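Local coordinates for phosphoglycolate phosphatase (PDB 2HDO), which probably catalyses the hydrolysis of 2-phosphoglycolate to glycolate and inorganic phosphate, as a member of the haloacid dehalogenase (HAD) superfamily, at residues A[4-9]-A[146-151]; A[28-33]-A[65-70]; A[137-142]-A[164-169]. All blocks are in the same frame, centred on the assembly; numbering follows the deposited sequence. Where two conformers were deposited one is given.

Interaction 1: residues A[4-9]-A[146-151]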
ATOM      1  N   TYR A   4     -16.708   8.694   8.713  1.00 20.79           N
ATOM      2  CA  TYR A   4     -15.403   9.302   8.449  1.00 16.69           C
ATOM      3  C   TYR A   4     -15.466  10.472   7.454  1.00 15.18           C
ATOM      4  O   TYR A   4     -16.310  10.488   6.550  1.00 15.79           O
ATOM      5  CB  TYR A   4     -14.473   8.230   7.915  1.00 15.85           C
ATOM      6  CG  TYR A   4     -14.273   7.089   8.891  1.00 11.90           C
ATOM      7  CD1 TYR A   4     -13.424   7.241   9.982  1.00 14.90           C
ATOM      8  CD2 TYR A   4     -14.947   5.878   8.748  1.00 14.79           C
ATOM      9  CE1 TYR A   4     -13.224   6.202  10.885  1.00 15.78           C
ATOM     10  CE2 TYR A   4     -14.780   4.857   9.668  1.00 15.33           C
ATOM     11  CZ  TYR A   4     -13.933   5.020  10.739  1.00 12.72           C
ATOM     12  OH  TYR A   4     -13.715   3.997  11.636  1.00 15.99           O
ATOM     13  N   GLN A   5     -14.543  11.429   7.638  1.00 12.52           N
ATOM     14  CA  GLN A   5     -14.334  12.537   6.711  1.00 13.51           C
ATOM     15  C   GLN A   5     -13.283  12.235   5.636  1.00 13.28           C
ATOM     16  O   GLN A   5     -13.273  12.877   4.580  1.00 12.96           O
ATOM     17  CB  GLN A   5     -13.890  13.777   7.434  1.00 14.06           C
ATOM     18  CG  GLN A   5     -14.956  14.377   8.297  1.00 17.17           C
ATOM     19  CD  GLN A   5     -14.414  15.452   9.238  1.00 26.94           C
ATOM     20  OE1 GLN A   5     -13.452  16.140   8.910  1.00 32.04           O
ATOM     21  NE2 GLN A   5     -15.032  15.591  10.413  1.00 31.16           N
ATOM     22  N   ALA A   6     -12.389  11.291   5.928  1.00 14.39           N
ATOM     23  CA  ALA A   6     -11.350  10.931   4.995  1.00 12.63           C
ATOM     24  C   ALA A   6     -11.120   9.440   4.979  1.00 12.82           C
ATOM     25  O   ALA A   6     -11.202   8.769   6.025  1.00 12.29           O
ATOM     26  CB  ALA A   6     -10.028  11.655   5.327  1.00 14.33           C
ATOM     27  N   LEU A   7     -10.797   8.949   3.787  1.00 11.25           N
ATOM     28  CA  LEU A   7     -10.343   7.588   3.565  1.00 10.73           C
ATOM     29  C   LEU A   7      -8.999   7.640   2.889  1.00 13.22           C
ATOM     30  O   LEU A   7      -8.874   8.246   1.836  1.00 13.84           O
ATOM     31  CB  LEU A   7     -11.294   6.815   2.678  1.00 12.11           C
ATOM     32  CG  LEU A   7     -12.716   6.644   3.126  1.00 15.35           C
ATOM     33  CD1 LEU A   7     -13.428   5.741   2.094  1.00 16.39           C
ATOM     34  CD2 LEU A   7     -12.849   6.089   4.505  1.00 16.59           C
HETATM   35  N   MSE A   8      -7.994   7.054   3.541  1.00 12.18           N
HETATM   36  CA  MSE A   8      -6.668   6.900   2.943  1.00 10.36           C
HETATM   37  C   MSE A   8      -6.452   5.465   2.602  1.00 11.83           C
HETATM   38  O   MSE A   8      -6.853   4.600   3.361  1.00 14.30           O
HETATM   39  CB  MSE A   8      -5.588   7.355   3.920  1.00 13.46           C
HETATM   40  CG  MSE A   8      -5.767   8.762   4.359  1.00 14.14           C
HETATM   41 SE   MSE A   8      -5.306  10.044   2.946  0.75 24.52          SE
HETATM   42  CE  MSE A   8      -7.009  11.133   2.866  1.00 14.19           C
ATOM     43  N   PHE A   9      -5.822   5.210   1.468  1.00 12.23           N
ATOM     44  CA  PHE A   9      -5.636   3.879   0.956  1.00 10.18           C
ATOM     45  C   PHE A   9      -4.147   3.599   0.731  1.00 13.00           C
ATOM     46  O   PHE A   9      -3.429   4.434   0.223  1.00 12.17           O
ATOM     47  CB  PHE A   9      -6.305   3.688  -0.419  1.00 12.75           C
ATOM     48  CG  PHE A   9      -7.803   3.817  -0.406  1.00 14.91           C
ATOM     49  CD1 PHE A   9      -8.373   5.074  -0.486  1.00 15.69           C
ATOM     50  CD2 PHE A   9      -8.633   2.705  -0.312  1.00 17.31           C
ATOM     51  CE1 PHE A   9      -9.742   5.237  -0.449  1.00 16.92           C
ATOM     52  CE2 PHE A   9     -10.019   2.869  -0.307  1.00 16.29           C
ATOM     53  CZ  PHE A   9     -10.564   4.133  -0.352  1.00 13.41           C
ATOM     54  N   THR A 146       0.913  13.115   7.726  1.00 13.12           N
ATOM     55  CA  THR A 146       1.179  14.161   6.752  1.00 12.79           C
ATOM     56  C   THR A 146       0.034  14.260   5.761  1.00 13.54           C
ATOM     57  O   THR A 146      -0.453  15.336   5.455  1.00 14.07           O
ATOM     58  CB  THR A 146       2.536  13.918   6.076  1.00 15.64           C
ATOM     59  OG1 THR A 146       3.559  13.970   7.088  1.00 15.08           O
ATOM     60  CG2 THR A 146       2.821  14.963   5.028  1.00 18.22           C
ATOM     61  N   ALA A 147      -0.456  13.117   5.313  1.00 11.04           N
ATOM     62  CA  ALA A 147      -1.564  13.081   4.365  1.00 11.91           C
ATOM     63  C   ALA A 147      -2.780  13.733   4.968  1.00 13.31           C
ATOM     64  O   ALA A 147      -3.433  14.576   4.352  1.00 12.16           O
ATOM     65  CB  ALA A 147      -1.878  11.609   3.946  1.00 12.78           C
ATOM     66  N   LEU A 148      -3.077  13.386   6.215  1.00 12.79           N
ATOM     67  CA  LEU A 148      -4.262  13.943   6.842  1.00 10.20           C
ATOM     68  C   LEU A 148      -4.169  15.463   7.112  1.00 13.54           C
ATOM     69  O   LEU A 148      -5.127  16.187   6.929  1.00 12.84           O
ATOM     70  CB  LEU A 148      -4.601  13.204   8.134  1.00 12.24           C
ATOM     71  CG  LEU A 148      -4.974  11.748   7.974  1.00 13.17           C
ATOM     72  CD1 LEU A 148      -5.104  11.105   9.314  1.00 13.99           C
ATOM     73  CD2 LEU A 148      -6.253  11.637   7.108  1.00 17.45           C
ATOM     74  N   GLU A 149      -2.981  15.945   7.430  1.00 13.40           N
ATOM     75  CA  GLU A 149      -2.773  17.371   7.585  1.00 15.71           C
ATOM     76  C   GLU A 149      -3.040  18.116   6.261  1.00 14.29           C
ATOM     77  O   GLU A 149      -3.629  19.181   6.262  1.00 17.15           O
ATOM     78  CB  GLU A 149      -1.346  17.655   8.049  1.00 18.00           C
ATOM     79  CG  GLU A 149      -1.180  19.015   8.654  1.00 27.10           C
ATOM     80  N   LYS A 150      -2.617  17.523   5.150  1.00 12.55           N
ATOM     81  CA  LYS A 150      -2.782  18.128   3.820  1.00 13.30           C
ATOM     82  C   LYS A 150      -4.252  18.241   3.382  1.00 14.64           C
ATOM     83  O   LYS A 150      -4.575  19.128   2.607  1.00 17.34           O
ATOM     84  CB  LYS A 150      -1.943  17.396   2.746  1.00 13.39           C
ATOM     85  CG  LYS A 150      -0.463  17.642   2.845  1.00 16.84           C
ATOM     86  CD  LYS A 150       0.312  16.796   1.846  1.00 20.08           C
ATOM     87  N   VAL A 151      -5.123  17.347   3.854  1.00 16.69           N
ATOM     88  CA  VAL A 151      -6.569  17.432   3.565  1.00 15.00           C
ATOM     89  C   VAL A 151      -7.371  18.003   4.745  1.00 15.94           C
ATOM     90  O   VAL A 151      -8.602  18.034   4.688  1.00 18.62           O
ATOM     91  CB  VAL A 151      -7.136  16.103   3.077  1.00 17.37           C
ATOM     92  CG1 VAL A 151      -6.425  15.690   1.799  1.00 18.13           C
ATOM     93  CG2 VAL A 151      -7.030  15.021   4.136  1.00 17.43           C
TER
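Where Met-8 meets Ala-147, Leu-148 and Val-151, no ring, amide or other flat side-chain group has a face or an edge in the contact. The rings of the strand belong to other neighbours: Phe-9 meets the ring of Phe-92, and Tyr-4 rests on Leu-159. The joint itself is aliphatic, a compact example of how a helix is seated on a parallel sheet. Ala-6 and Met-8, alternate residues of strand 6-9, both send their side chains toward helix 142-150. Met-8 is a selenomethionine and does most of the touching. Its CG lies beside the backbone N, anti to the carbonyl carbon (chi1 -57°), and two further bends at chi2 and chi3 spread the chain over Ala-147 and Leu-148 of the helix and Val-151 just after it. The side chains of Met-8 and Leu-148 cross at a slant, with Met-8 CG 4.0 Å from Leu-148 CD2. SE sits against Ala-147 CB at 3.9 Å, and CE meets Val-151 CG2 tip to tip at 4.1 Å. The same Leu-148 CD2 also reaches Ala-6 CB, 4.2 Å off, and so bridges the two strand residues. The axes of strand 6-9 and helix 146-150 approach to 10.1 Å at 143°, closer to antiparallel than to parallel. This is expected of a right-handed beta-alpha-beta crossover in a Rossmann-like core: helix 142-150 links edge strand 125-129 to strand 158-162 and passes over the strands between. Ala-147 and Val-151 also touch residues of strands 100-104 and 125-129. All five touching residues are buried, and neither a hydrogen bond nor a charge pair spans the gap, so shape and the burial of apolar surface hold helix to strand here, with no directional bond fixing the fit.

Interaction 2: residues A[28-33]-A[65-70]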
ATOM      1  N   GLU A  28      13.737 -11.868 -10.338  1.00 13.36           N
ATOM      2  CA  GLU A  28      14.703 -11.392 -11.312  1.00 14.61           C
ATOM      3  C   GLU A  28      15.858 -10.635 -10.621  1.00 13.89           C
ATOM      4  O   GLU A  28      17.012 -10.900 -10.886  1.00 15.42           O
ATOM      5  CB  GLU A  28      13.959 -10.554 -12.369  1.00 13.51           C
ATOM      6  CG  GLU A  28      14.813 -10.074 -13.508  1.00 15.43           C
ATOM      7  CD  GLU A  28      14.008  -9.263 -14.517  1.00 19.84           C
ATOM      8  OE1 GLU A  28      12.750  -9.446 -14.556  1.00 24.40           O
ATOM      9  OE2 GLU A  28      14.604  -8.409 -15.226  1.00 20.13           O
ATOM     10  N   VAL A  29      15.533  -9.717  -9.714  1.00 11.90           N
ATOM     11  CA  VAL A  29      16.564  -9.039  -8.909  1.00 11.31           C
ATOM     12  C   VAL A  29      17.379 -10.021  -8.085  1.00 14.27           C
ATOM     13  O   VAL A  29      18.608  -9.960  -8.046  1.00 13.09           O
ATOM     14  CB  VAL A  29      15.975  -7.894  -8.027  1.00 14.86           C
ATOM     15  CG1 VAL A  29      17.080  -7.188  -7.243  1.00 16.74           C
ATOM     16  CG2 VAL A  29      15.227  -6.928  -8.914  1.00 17.54           C
ATOM     17  N   LEU A  30      16.695 -10.929  -7.399  1.00 11.63           N
ATOM     18  CA  LEU A  30      17.382 -11.856  -6.516  1.00 14.67           C
ATOM     19  C   LEU A  30      18.374 -12.741  -7.229  1.00 13.96           C
ATOM     20  O   LEU A  30      19.389 -13.118  -6.663  1.00 13.55           O
ATOM     21  CB  LEU A  30      16.362 -12.701  -5.723  1.00 12.92           C
ATOM     22  CG  LEU A  30      15.778 -11.909  -4.567  1.00 12.69           C
ATOM     23  CD1 LEU A  30      14.438 -12.454  -4.197  1.00 14.24           C
ATOM     24  CD2 LEU A  30      16.686 -11.945  -3.378  1.00 13.67           C
ATOM     25  N   ALA A  31      18.117 -13.062  -8.489  1.00 14.31           N
ATOM     26  CA  ALA A  31      19.060 -13.846  -9.274  1.00 15.49           C
ATOM     27  C   ALA A  31      20.446 -13.171  -9.345  1.00 15.27           C
ATOM     28  O   ALA A  31      21.458 -13.855  -9.344  1.00 16.72           O
ATOM     29  CB  ALA A  31      18.492 -14.074 -10.664  1.00 18.56           C
ATOM     30  N   THR A  32      20.496 -11.836  -9.343  1.00 14.78           N
ATOM     31  CA  THR A  32      21.790 -11.108  -9.412  1.00 13.91           C
ATOM     32  C   THR A  32      22.561 -11.098  -8.063  1.00 13.31           C
ATOM     33  O   THR A  32      23.694 -10.599  -7.985  1.00 14.23           O
ATOM     34  CB  THR A  32      21.612  -9.653  -9.876  1.00 12.03           C
ATOM     35  OG1 THR A  32      20.991  -8.873  -8.862  1.00 14.75           O
ATOM     36  CG2 THR A  32      20.761  -9.571 -11.158  1.00 12.80           C
ATOM     37  N   TYR A  33      21.923 -11.621  -7.021  1.00 13.18           N
ATOM     38  CA  TYR A  33      22.499 -11.818  -5.681  1.00 15.20           C
ATOM     39  C   TYR A  33      22.623 -13.311  -5.405  1.00 15.61           C
ATOM     40  O   TYR A  33      22.850 -13.711  -4.274  1.00 18.83           O
ATOM     41  CB  TYR A  33      21.612 -11.135  -4.624  1.00 14.00           C
ATOM     42  CG  TYR A  33      21.637  -9.649  -4.780  1.00 17.65           C
ATOM     43  CD1 TYR A  33      20.756  -9.004  -5.624  1.00 16.67           C
ATOM     44  CD2 TYR A  33      22.589  -8.880  -4.135  1.00 17.12           C
ATOM     45  CE1 TYR A  33      20.831  -7.631  -5.808  1.00 16.44           C
ATOM     46  CE2 TYR A  33      22.644  -7.511  -4.300  1.00 18.15           C
ATOM     47  CZ  TYR A  33      21.768  -6.889  -5.143  1.00 17.35           C
ATOM     48  OH  TYR A  33      21.865  -5.529  -5.304  1.00 18.21           O
ATOM     49  N   ASP A  65      20.642  -0.365  -1.096  1.00 14.74           N
ATOM     50  CA  ASP A  65      20.289   0.739  -1.998  1.00 17.20           C
ATOM     51  C   ASP A  65      20.320   0.281  -3.457  1.00 17.35           C
ATOM     52  O   ASP A  65      19.435   0.628  -4.241  1.00 17.82           O
ATOM     53  CB  ASP A  65      21.194   1.945  -1.812  1.00 22.02           C
ATOM     54  CG  ASP A  65      21.010   2.624  -0.445  1.00 29.94           C
ATOM     55  OD1 ASP A  65      19.958   2.438   0.225  1.00 33.49           O
ATOM     56  OD2 ASP A  65      21.942   3.364  -0.050  1.00 40.15           O
ATOM     57  N   HIS A  66      21.311  -0.533  -3.797  1.00 16.96           N
ATOM     58  CA  HIS A  66      21.410  -1.063  -5.156  1.00 17.63           C
ATOM     59  C   HIS A  66      20.260  -1.988  -5.489  1.00 16.24           C
ATOM     60  O   HIS A  66      19.616  -1.824  -6.524  1.00 15.40           O
ATOM     61  CB  HIS A  66      22.713  -1.803  -5.409  1.00 17.99           C
ATOM     62  CG  HIS A  66      22.979  -2.016  -6.870  1.00 25.00           C
ATOM     63  ND1 HIS A  66      23.726  -3.070  -7.359  1.00 29.96           N
ATOM     64  CD2 HIS A  66      22.535  -1.336  -7.960  1.00 29.11           C
ATOM     65  CE1 HIS A  66      23.764  -3.007  -8.681  1.00 26.85           C
ATOM     66  NE2 HIS A  66      23.041  -1.970  -9.071  1.00 21.17           N
ATOM     67  N   PHE A  67      19.991  -2.932  -4.594  1.00 13.98           N
ATOM     68  CA  PHE A  67      18.839  -3.835  -4.731  1.00 13.84           C
ATOM     69  C   PHE A  67      17.549  -3.061  -5.009  1.00 13.49           C
ATOM     70  O   PHE A  67      16.800  -3.391  -5.917  1.00 14.84           O
ATOM     71  CB  PHE A  67      18.689  -4.675  -3.426  1.00 16.08           C
ATOM     72  CG  PHE A  67      17.685  -5.790  -3.528  1.00 15.72           C
ATOM     73  CD1 PHE A  67      16.321  -5.528  -3.504  1.00 17.68           C
ATOM     74  CD2 PHE A  67      18.103  -7.087  -3.655  1.00 15.82           C
ATOM     75  CE1 PHE A  67      15.403  -6.547  -3.624  1.00 17.39           C
ATOM     76  CE2 PHE A  67      17.201  -8.096  -3.752  1.00 15.46           C
ATOM     77  CZ  PHE A  67      15.851  -7.843  -3.760  1.00 16.42           C
ATOM     78  N   GLN A  68      17.290  -2.009  -4.240  1.00 15.19           N
ATOM     79  CA  GLN A  68      16.050  -1.260  -4.428  0.50 14.97           C
ATOM     80  C   GLN A  68      16.017  -0.532  -5.774  1.00 14.92           C
ATOM     81  O   GLN A  68      14.957  -0.440  -6.387  1.00 17.91           O
ATOM     82  CB  GLN A  68      15.775  -0.279  -3.273  0.50 17.54           C
ATOM     83  CG  GLN A  68      15.250  -0.951  -2.008  0.50 21.11           C
ATOM     84  CD  GLN A  68      13.928  -1.658  -2.221  0.50 21.33           C
ATOM     85  OE1 GLN A  68      13.808  -2.870  -2.006  0.50 23.48           O
ATOM     86  NE2 GLN A  68      12.931  -0.911  -2.660  0.50 23.22           N
ATOM     87  N   ALA A  69      17.168  -0.055  -6.243  1.00 17.24           N
ATOM     88  CA  ALA A  69      17.271   0.584  -7.550  1.00 14.71           C
ATOM     89  C   ALA A  69      16.969  -0.420  -8.672  1.00 15.71           C
ATOM     90  O   ALA A  69      16.240  -0.130  -9.605  1.00 17.17           O
ATOM     91  CB  ALA A  69      18.659   1.177  -7.715  1.00 15.19           C
ATOM     92  N   GLN A  70      17.546  -1.603  -8.570  1.00 15.02           N
ATOM     93  CA  GLN A  70      17.256  -2.660  -9.523  1.00 13.24           C
ATOM     94  C   GLN A  70      15.773  -2.984  -9.550  1.00 14.37           C
ATOM     95  O   GLN A  70      15.177  -3.113 -10.623  1.00 15.56           O
ATOM     96  CB  GLN A  70      18.036  -3.907  -9.195  1.00 12.01           C
ATOM     97  CG  GLN A  70      19.495  -3.731  -9.403  1.00 13.68           C
ATOM     98  CD  GLN A  70      20.261  -4.899  -8.896  1.00 13.97           C
ATOM     99  OE1 GLN A  70      20.725  -4.878  -7.762  1.00 20.51           O
ATOM    100  NE2 GLN A  70      20.289  -5.976  -9.669  1.00 10.81           N
TER
HETATM  101  O   HOH W   1      24.693  -4.570  -5.125  1.00 36.90           O
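The helical cap inserted into the HAD core, between strand 6-9 and strand 100-104, is where Val-29 and Leu-30 of helix 19-31, with Thr-32 and Tyr-33 just along the chain, meet Phe-67 and Gln-70 of helix 64-75. Phe-67 forms the apolar half. Val-29 CG1 stands over the centre of one face of its ring in a CH-pi contact, 3.6 Å from the centroid; CG1 points there because it is anti to the backbone N (chi1 -178°). Leu-30 comes instead at the ring's edge, CD2 lying 3.9 Å from Phe-67 CE2. Tyr-33 approaches obliquely, its plane turned 41° from that of Phe-67, with CE1 3.5 Å from Phe-67 CD2. Ile-59 and Met-54 also touch Phe-67, extending this small core into the rest of the cap. Gln-70 forms the polar half, and both ends of its amide are engaged. Tyr-33 OH donates to OE1 of Gln-70 over 2.8 Å, almost in line with the Gln-70 carbonyl bond. From the other end, Gln-70 NE2 gives a fairly straight bond (161°) to Thr-32 OG1 at 3.1 Å, close to the amide plane. Thr-32 OG1 in turn donates to the backbone carbonyl Val-29 O, 2.7 Å away, an oxygen that also takes the N-H of Thr-32. A water donates to Tyr-33 OH and lies at the edge of the His-66 ring, in its plane, hydrogen-bonded to ND1 at 2.9 Å. The bonds thus run in relay from water to tyrosine to amide to threonine to carbonyl. With each end matched to its partner, the amide is unlikely to flip, and the relay ties helix 19-31 and the residues after it to helix 64-75 beside an apolar core.

Interaction 3: residues A[137-142]-A[164-169]. With PO4 (phosphate ion), chain B.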
ATOM      1  N   ARG A 137       9.254   6.343   6.974  1.00 20.69           N
ATOM      2  CA  ARG A 137       8.535   5.340   6.199  1.00 20.24           C
ATOM      3  C   ARG A 137       7.614   4.604   7.148  1.00 17.88           C
ATOM      4  O   ARG A 137       7.904   4.505   8.345  1.00 16.78           O
ATOM      5  CB  ARG A 137       9.506   4.366   5.561  1.00 24.43           C
ATOM      6  CG  ARG A 137      10.380   4.962   4.455  1.00 29.25           C
ATOM      7  CD  ARG A 137       9.543   5.443   3.233  1.00 30.14           C
ATOM      8  N   LYS A 138       6.500   4.113   6.610  1.00 17.25           N
ATOM      9  CA  LYS A 138       5.655   3.191   7.354  1.00 16.93           C
ATOM     10  C   LYS A 138       6.550   2.088   7.933  1.00 17.97           C
ATOM     11  O   LYS A 138       7.432   1.604   7.247  1.00 16.90           O
ATOM     12  CB  LYS A 138       4.582   2.585   6.426  1.00 14.89           C
ATOM     13  CG  LYS A 138       3.622   3.628   5.857  1.00 17.55           C
ATOM     14  CD  LYS A 138       2.399   3.010   5.154  1.00 18.66           C
ATOM     15  CE  LYS A 138       2.671   2.653   3.725  1.00 18.20           C
ATOM     16  NZ  LYS A 138       1.503   2.057   2.973  1.00 23.61           N
ATOM     17  N   PRO A 139       6.283   1.613   9.162  1.00 17.02           N
ATOM     18  CA  PRO A 139       5.174   1.880  10.058  1.00 16.21           C
ATOM     19  C   PRO A 139       5.295   3.098  10.942  1.00 15.52           C
ATOM     20  O   PRO A 139       4.483   3.282  11.834  1.00 16.50           O
ATOM     21  CB  PRO A 139       5.105   0.608  10.909  1.00 16.56           C
ATOM     22  CG  PRO A 139       6.528   0.173  11.004  1.00 17.00           C
ATOM     23  CD  PRO A 139       7.154   0.549   9.689  1.00 15.98           C
ATOM     24  N   ASP A 140       6.254   3.970  10.671  1.00 14.22           N
ATOM     25  CA  ASP A 140       6.223   5.279  11.337  1.00 15.73           C
ATOM     26  C   ASP A 140       4.902   5.998  10.942  1.00 15.37           C
ATOM     27  O   ASP A 140       4.441   5.858   9.780  1.00 15.66           O
ATOM     28  CB  ASP A 140       7.420   6.136  10.936  1.00 18.87           C
ATOM     29  CG  ASP A 140       7.583   7.355  11.812  1.00 20.61           C
ATOM     30  OD1 ASP A 140       6.892   8.388  11.634  1.00 20.45           O
ATOM     31  OD2 ASP A 140       8.401   7.262  12.751  1.00 21.89           O
ATOM     32  N   PRO A 141       4.265   6.698  11.893  1.00 15.33           N
ATOM     33  CA  PRO A 141       2.996   7.367  11.574  1.00 14.75           C
ATOM     34  C   PRO A 141       3.089   8.619  10.686  1.00 16.46           C
ATOM     35  O   PRO A 141       2.078   9.052  10.134  1.00 15.42           O
ATOM     36  CB  PRO A 141       2.450   7.743  12.947  1.00 17.71           C
ATOM     37  CG  PRO A 141       3.676   7.862  13.823  1.00 15.89           C
ATOM     38  CD  PRO A 141       4.601   6.817  13.330  1.00 15.07           C
ATOM     39  N   LEU A 142       4.276   9.196  10.543  1.00 14.52           N
ATOM     40  CA  LEU A 142       4.443  10.481   9.857  1.00 14.91           C
ATOM     41  C   LEU A 142       3.815  10.523   8.445  1.00 15.31           C
ATOM     42  O   LEU A 142       3.146  11.498   8.123  1.00 15.95           O
ATOM     43  CB  LEU A 142       5.908  10.827   9.747  1.00 15.95           C
ATOM     44  CG  LEU A 142       6.189  12.196   9.115  1.00 17.18           C
ATOM     45  CD1 LEU A 142       5.494  13.240   9.935  1.00 15.42           C
ATOM     46  CD2 LEU A 142       7.679  12.431   9.006  1.00 15.72           C
ATOM     47  N   SER A 164      -1.714  -4.842   5.427  1.00 14.12           N
ATOM     48  CA  SER A 164      -0.424  -5.268   5.984  1.00 12.26           C
ATOM     49  C   SER A 164      -0.322  -4.890   7.447  1.00 13.52           C
ATOM     50  O   SER A 164      -0.945  -3.943   7.881  1.00 14.04           O
ATOM     51  CB  SER A 164       0.752  -4.638   5.219  1.00 13.03           C
ATOM     52  OG  SER A 164       0.768  -3.250   5.451  1.00 18.81           O
ATOM     53  N   VAL A 165       0.517  -5.623   8.179  1.00 14.56           N
ATOM     54  CA  VAL A 165       0.822  -5.274   9.554  1.00 13.76           C
ATOM     55  C   VAL A 165       1.490  -3.894   9.646  1.00 13.27           C
ATOM     56  O   VAL A 165       1.192  -3.104  10.532  1.00 15.03           O
ATOM     57  CB  VAL A 165       1.740  -6.339  10.159  1.00 16.34           C
ATOM     58  CG1 VAL A 165       2.303  -5.896  11.484  1.00 19.45           C
ATOM     59  CG2 VAL A 165       0.988  -7.699  10.323  1.00 16.09           C
ATOM     60  N   SER A 166       2.354  -3.574   8.697  1.00 13.99           N
ATOM     61  CA  SER A 166       3.008  -2.282   8.655  0.70 13.78           C
ATOM     62  C   SER A 166       1.955  -1.169   8.567  1.00 13.71           C
ATOM     63  O   SER A 166       2.017  -0.182   9.295  1.00 15.71           O
ATOM     64  CB  SER A 166       4.031  -2.232   7.500  0.70 14.00           C
ATOM     65  OG  SER A 166       4.619  -0.955   7.327  0.70 21.44           O
ATOM     66  N   ASP A 167       0.942  -1.367   7.722  1.00 13.80           N
ATOM     67  CA  ASP A 167      -0.128  -0.364   7.610  1.00 13.01           C
ATOM     68  C   ASP A 167      -0.916  -0.236   8.930  1.00 11.56           C
ATOM     69  O   ASP A 167      -1.300   0.853   9.366  1.00 13.01           O
ATOM     70  CB  ASP A 167      -1.109  -0.722   6.499  1.00 13.10           C
ATOM     71  CG  ASP A 167      -0.525  -0.566   5.090  1.00 20.19           C
ATOM     72  OD1 ASP A 167       0.496   0.138   4.920  1.00 18.57           O
ATOM     73  OD2 ASP A 167      -1.143  -1.141   4.150  1.00 22.04           O
ATOM     74  N   GLU A 168      -1.196  -1.400   9.540  1.00 11.64           N
ATOM     75  CA  GLU A 168      -1.894  -1.458  10.802  1.00 12.51           C
ATOM     76  C   GLU A 168      -1.122  -0.741  11.882  1.00 13.55           C
ATOM     77  O   GLU A 168      -1.711   0.039  12.628  1.00 13.92           O
ATOM     78  CB  GLU A 168      -2.156  -2.900  11.210  1.00 15.33           C
ATOM     79  CG  GLU A 168      -3.224  -3.526  10.397  1.00 13.33           C
ATOM     80  CD  GLU A 168      -3.367  -5.005  10.574  1.00 19.18           C
ATOM     81  OE1 GLU A 168      -2.401  -5.628  11.053  1.00 16.94           O
ATOM     82  OE2 GLU A 168      -4.473  -5.521  10.259  1.00 15.88           O
ATOM     83  N   GLN A 169       0.177  -0.971  11.953  1.00 13.13           N
ATOM     84  CA  GLN A 169       0.997  -0.290  12.940  1.00 12.93           C
ATOM     85  C   GLN A 169       1.121   1.211  12.700  1.00 12.67           C
ATOM     86  O   GLN A 169       1.171   1.989  13.646  1.00 14.37           O
ATOM     87  CB  GLN A 169       2.370  -0.957  13.023  1.00 12.97           C
ATOM     88  CG  GLN A 169       2.319  -2.353  13.633  1.00 13.85           C
ATOM     89  CD  GLN A 169       3.669  -3.089  13.578  1.00 14.70           C
ATOM     90  OE1 GLN A 169       4.634  -2.608  12.943  1.00 15.57           O
ATOM     91  NE2 GLN A 169       3.742  -4.262  14.236  1.00 17.10           N
TER
HETATM   92  P   PO4 B 209       2.289  -0.004  -0.492  1.00 30.70           P
HETATM   93  O1  PO4 B 209       2.767   0.864   0.704  1.00 19.81           O
HETATM   94  O2  PO4 B 209       1.397   0.609  -1.593  1.00 22.44           O
HETATM   95  O3  PO4 B 209       1.527  -1.214   0.102  1.00 30.78           O
HETATM   96  O4  PO4 B 209       3.530  -0.536  -1.217  1.00 34.84           O
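Lys-138 reaches past Asp-167 to the phosphate. Its chain is extended apart from one bend at chi3 (-85°), and that bend carries NZ to Asp-167 OD1, 2.9 Å away, in a salt bridge. The carboxylate oxygen is met on its syn side, 24° out of the plane. Ser-164, at the N-cap of helix 165-174, accepts from Asp-167 N through OG at 3.0 Å and so steadies the base of the acid. NZ of Lys-138 also donates to O1 of the phosphate at 2.9 Å; Asp-10 and the backbone carbonyl of Val-104 are further partners of this one buried ammonium group. The ion probably came from the crystallisation liquor, but it is also gripped by Thr-105 OG1 and by the backbone N-H groups of Ile-11, Asp-12 and Ser-106. This is consistent with the phosphate pocket of HAD enzymes, in which Asp-10 would belong to motif I, Lys-138 to the motif III lysine position and Asp-167 to the acidic motif IV. A methionine in place of Lys-138 would probably leave the carboxylates of Asp-167 and Asp-10 facing each other without their shared positive partner, and the phosphate short of one donor. Next comes Pro-139, joined to the lysine by a cis peptide bond. Its ring lies side by side with Gln-169, CB to CB 3.8 Å, while Pro-139 CB also comes 3.6 Å from the carbonyl O of Ser-166. Asp-140 precedes the turn into helix 142-150, and its OD1 makes a capping bond, accepting from Leu-142 N (2.9 Å, 163°).

In the fold
Interactions 1 and 3 share the Rossmann-like core, their centres 15 Å apart. Helix 142-150 joins them directly, since its first residue closes segment 137-142 and its last turn lies in segment 146-151; along the chain the two contacts cross. Strand 6-9 of interaction 1 runs up to Asp-10, which meets the lysine of interaction 3, so interaction 1 packs a helix on the strand that leads to the phosphate site, and interaction 3 lies at that site. Interaction 2 falls within the chain span of interaction 1, in the helical cap, with centres 34 Å from interaction 1 and 24 Å from interaction 3. Its nearest atoms stay about 9 Å from interaction 3, consistent with a separately packed cap beside the catalytic core.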